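Local coordinates for protein phosphoserine phosphatase RsbX (Bacillus subtilis, PDB 3W40) that dephosphorylates RsbS and negatively regulates sigma-B in Bacillus subtilis, as a PPM-type, magnesium-containing serine phosphatase, at residues Val110-His115 / Phe151-Asp156. Numbering follows the deposited sequence.
Sequences VRFILH and FIIHTD. With MG (magnesium ion), chain C.
Phe112 turns the edge of its ring toward the face of Phe151 in an offset edge-to-face pair, planes 72° apart, within a contact that illustrates how neighbouring antiparallel strands pack two unlike faces. On this buried face Phe112 CD1 also lies 3.6 Å from Ile153 CG1, and Val110 CG1 meets Ile153 CG2 at 3.7 Å. With CG anti to the backbone N (chi1 171°), Phe112 carries its ring across toward the neighbouring strand, where Phe112 CE1 comes within 3.8 Å of Phe151 CB. The backbones are joined by two reciprocal pairs of hydrogen bonds, Arg111 with His154 and Ile113 with Ile152; Arg111 N to His154 O measures 2.9 Å.

The other face is looser toward Arg111. Arg111 CB makes a CH-pi contact over one face of the His154 imidazole, offset toward the rim and 3.9 Å from the ring centroid, while the bent chain leads the partly exposed guanidinium away to the carbonyl of Pro124. His154 ND1 donates an almost straight bond (176°) to Thr155 O, which fixes the rotation of the ring two residues before Asp156, whose OD1 binds magnesium at 2.0 Å with Asp44 and Asp189.

In the PP2C-type beta sandwich, the aromatic face packs on strands 37-45 and 88-96 of the opposing sheet, and Ile113 and Ile152 pack against helix 163-169; strands 121-122 and 191-198 flank the pair within its own sheet.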
ATOM      1  N   VAL A 110       3.063   0.027   7.477  1.00  5.78           N
ATOM      2  CA  VAL A 110       2.377  -0.464   6.307  1.00  5.13           C
ATOM      3  C   VAL A 110       3.418  -1.182   5.482  1.00  6.42           C
ATOM      4  O   VAL A 110       4.467  -0.625   5.216  1.00 10.65           O
ATOM      5  CB  VAL A 110       1.731   0.724   5.518  1.00  5.85           C
ATOM      6  CG1 VAL A 110       1.095   0.203   4.280  1.00  8.44           C
ATOM      7  CG2 VAL A 110       0.691   1.394   6.365  1.00  9.22           C
ATOM      8  N   ARG A 111       3.215  -2.440   5.169  1.00  6.55           N
ATOM      9  CA  ARG A 111       4.262  -3.276   4.599  1.00  6.32           C
ATOM     10  C   ARG A 111       4.104  -3.446   3.062  1.00  5.38           C
ATOM     11  O   ARG A 111       3.004  -3.399   2.513  1.00  7.72           O
ATOM     12  CB  ARG A 111       4.153  -4.693   5.196  1.00  7.63           C
ATOM     13  CG  ARG A 111       4.313  -4.753   6.717  1.00 10.84           C
ATOM     14  CD  ARG A 111       5.502  -3.919   7.215  1.00 12.45           C
ATOM     15  NE  ARG A 111       6.782  -4.535   6.792  1.00 13.33           N
ATOM     16  CZ  ARG A 111       7.424  -5.531   7.429  1.00 13.92           C
ATOM     17  NH1 ARG A 111       6.960  -6.023   8.579  1.00 13.61           N
ATOM     18  NH2 ARG A 111       8.573  -6.007   6.927  1.00 15.61           N
ATOM     19  N   PHE A 112       5.218  -3.663   2.408  1.00  5.13           N
ATOM     20  CA  PHE A 112       5.253  -3.897   0.916  1.00  6.31           C
ATOM     21  C   PHE A 112       6.156  -5.065   0.645  1.00  5.76           C
ATOM     22  O   PHE A 112       7.247  -5.136   1.174  1.00  7.45           O
ATOM     23  CB  PHE A 112       5.794  -2.618   0.219  1.00  5.70           C
ATOM     24  CG  PHE A 112       6.086  -2.741  -1.258  1.00  6.68           C
ATOM     25  CD1 PHE A 112       5.145  -3.247  -2.148  1.00  7.08           C
ATOM     26  CD2 PHE A 112       7.249  -2.213  -1.761  1.00  7.78           C
ATOM     27  CE1 PHE A 112       5.388  -3.275  -3.517  1.00  5.65           C
ATOM     28  CE2 PHE A 112       7.518  -2.226  -3.103  1.00  7.60           C
ATOM     29  CZ  PHE A 112       6.558  -2.792  -4.001  1.00  7.29           C
ATOM     30  N   ILE A 113       5.629  -5.988  -0.125  1.00  5.84           N
ATOM     31  CA  ILE A 113       6.457  -7.130  -0.568  1.00  7.11           C
ATOM     32  C   ILE A 113       6.237  -7.336  -2.059  1.00  6.39           C
ATOM     33  O   ILE A 113       5.106  -7.413  -2.526  1.00  7.97           O
ATOM     34  CB  ILE A 113       5.986  -8.431   0.115  1.00  8.57           C
ATOM     35  CG1 ILE A 113       6.004  -8.286   1.662  1.00 10.34           C
ATOM     36  CG2 ILE A 113       6.820  -9.606  -0.373  1.00 10.76           C
ATOM     37  CD1 ILE A 113       4.713  -7.740   2.349  1.00 13.42           C
ATOM     38  N   LEU A 114       7.310  -7.394  -2.811  1.00  7.76           N
ATOM     39  CA  LEU A 114       7.245  -7.662  -4.237  1.00  8.31           C
ATOM     40  C   LEU A 114       8.050  -8.932  -4.526  1.00  9.53           C
ATOM     41  O   LEU A 114       9.181  -9.036  -4.174  1.00 11.29           O
ATOM     42  CB  LEU A 114       7.822  -6.485  -5.016  1.00  9.96           C
ATOM     43  CG  LEU A 114       7.676  -6.625  -6.548  1.00 10.35           C
ATOM     44  CD1 LEU A 114       7.357  -5.250  -7.229  1.00 14.47           C
ATOM     45  CD2 LEU A 114       8.840  -7.373  -7.221  1.00 12.81           C
ATOM     46  N   HIS A 115       7.406  -9.904  -5.112  1.00  8.81           N
ATOM     47  CA  HIS A 115       7.982 -11.210  -5.367  1.00 10.27           C
ATOM     48  C   HIS A 115       8.217 -11.355  -6.858  1.00  8.37           C
ATOM     49  O   HIS A 115       7.334 -11.126  -7.658  1.00  9.63           O
ATOM     50  CB  HIS A 115       7.020 -12.277  -4.858  1.00 13.55           C
ATOM     51  CG  HIS A 115       7.435 -13.673  -5.187  1.00 18.51           C
ATOM     52  ND1 HIS A 115       8.386 -14.349  -4.460  1.00 22.84           N
ATOM     53  CD2 HIS A 115       7.115 -14.469  -6.233  1.00 21.55           C
ATOM     54  CE1 HIS A 115       8.588 -15.537  -5.004  1.00 21.10           C
ATOM     55  NE2 HIS A 115       7.821 -15.641  -6.076  1.00 22.08           N
ATOM     56  N   PHE A 151       2.872  -8.342  -6.170  1.00  4.16           N
ATOM     57  CA  PHE A 151       3.127  -7.629  -4.954  1.00  5.57           C
ATOM     58  C   PHE A 151       1.903  -7.412  -4.076  1.00  4.80           C
ATOM     59  O   PHE A 151       0.761  -7.527  -4.557  1.00  5.35           O
ATOM     60  CB  PHE A 151       3.823  -6.269  -5.239  1.00  6.87           C
ATOM     61  CG  PHE A 151       2.936  -5.256  -5.925  1.00  6.08           C
ATOM     62  CD1 PHE A 151       2.025  -4.492  -5.241  1.00  6.01           C
ATOM     63  CD2 PHE A 151       3.001  -5.101  -7.302  1.00  8.59           C
ATOM     64  CE1 PHE A 151       1.182  -3.506  -5.885  1.00  6.66           C
ATOM     65  CE2 PHE A 151       2.217  -4.113  -7.975  1.00  6.67           C
ATOM     66  CZ  PHE A 151       1.281  -3.334  -7.211  1.00  6.86           C
ATOM     67  N   ILE A 152       2.165  -7.074  -2.825  1.00  4.58           N
ATOM     68  CA  ILE A 152       1.154  -6.657  -1.890  1.00  4.65           C
ATOM     69  C   ILE A 152       1.658  -5.448  -1.104  1.00  4.49           C
ATOM     70  O   ILE A 152       2.823  -5.419  -0.714  1.00  5.32           O
ATOM     71  CB  ILE A 152       0.730  -7.769  -0.948  1.00  5.23           C
ATOM     72  CG1 ILE A 152      -0.527  -7.389  -0.125  1.00  6.54           C
ATOM     73  CG2 ILE A 152       1.859  -8.274  -0.105  1.00  6.74           C
ATOM     74  CD1 ILE A 152      -1.127  -8.549   0.644  1.00  7.40           C
ATOM     75  N   ILE A 153       0.746  -4.535  -0.797  1.00  5.27           N
ATOM     76  CA  ILE A 153       0.927  -3.504   0.177  1.00  5.13           C
ATOM     77  C   ILE A 153      -0.196  -3.680   1.204  1.00  4.74           C
ATOM     78  O   ILE A 153      -1.349  -3.763   0.789  1.00  5.92           O
ATOM     79  CB  ILE A 153       0.846  -2.055  -0.406  1.00  6.17           C
ATOM     80  CG1 ILE A 153       1.880  -1.853  -1.536  1.00  7.55           C
ATOM     81  CG2 ILE A 153       1.014  -1.042   0.770  1.00  5.24           C
ATOM     82  CD1 ILE A 153       1.664  -0.545  -2.359  1.00 12.58           C
ATOM     83  N   HIS A 154       0.123  -3.750   2.512  1.00  4.93           N
ATOM     84  CA  HIS A 154      -0.939  -4.021   3.465  1.00  5.47           C
ATOM     85  C   HIS A 154      -0.727  -3.293   4.795  1.00  5.68           C
ATOM     86  O   HIS A 154       0.424  -3.066   5.213  1.00  5.82           O
ATOM     87  CB  HIS A 154      -1.099  -5.525   3.691  1.00  7.00           C
ATOM     88  CG  HIS A 154       0.030  -6.190   4.423  1.00  5.77           C
ATOM     89  ND1 HIS A 154       0.145  -6.174   5.803  1.00  8.22           N
ATOM     90  CD2 HIS A 154       1.077  -6.924   3.966  1.00  7.87           C
ATOM     91  CE1 HIS A 154       1.179  -6.919   6.156  1.00  8.52           C
ATOM     92  NE2 HIS A 154       1.777  -7.359   5.065  1.00  8.55           N
ATOM     93  N   THR A 155      -1.849  -2.925   5.452  1.00  4.97           N
ATOM     94  CA  THR A 155      -1.800  -2.377   6.774  1.00  5.52           C
ATOM     95  C   THR A 155      -1.567  -3.507   7.782  1.00  6.39           C
ATOM     96  O   THR A 155      -1.673  -4.720   7.505  1.00  6.34           O
ATOM     97  CB  THR A 155      -3.052  -1.550   7.120  1.00  6.42           C
ATOM     98  OG1 THR A 155      -4.183  -2.397   7.059  1.00  7.84           O
ATOM     99  CG2 THR A 155      -3.126  -0.404   6.207  1.00  7.98           C
ATOM    100  N   ASP A 156      -1.350  -3.068   9.000  1.00  6.61           N
ATOM    101  CA  ASP A 156      -1.093  -4.005  10.121  1.00  7.29           C
ATOM    102  C   ASP A 156      -2.274  -4.863  10.536  1.00  8.63           C
ATOM    103  O   ASP A 156      -2.106  -5.797  11.287  1.00 12.06           O
ATOM    104  CB  ASP A 156      -0.472  -3.317  11.321  1.00  6.53           C
ATOM    105  CG  ASP A 156      -1.384  -2.253  11.932  1.00  6.25           C
ATOM    106  OD1 ASP A 156      -2.528  -2.038  11.473  1.00  8.13           O
ATOM    107  OD2 ASP A 156      -0.976  -1.678  12.991  1.00  7.73           O
TER
HETATM  108 MG    MG C 201      -4.064  -0.797  11.833  1.00  7.08          MG
HETATM  109  O   HOH W   1      -3.116  -0.253  13.676  1.00 10.99           O
HETATM  110  O   HOH W   2      -5.594   0.420  12.545  1.00 10.98           O
HETATM  111  O   HOH W   3      -5.046  -1.168  10.052  1.00  7.19           O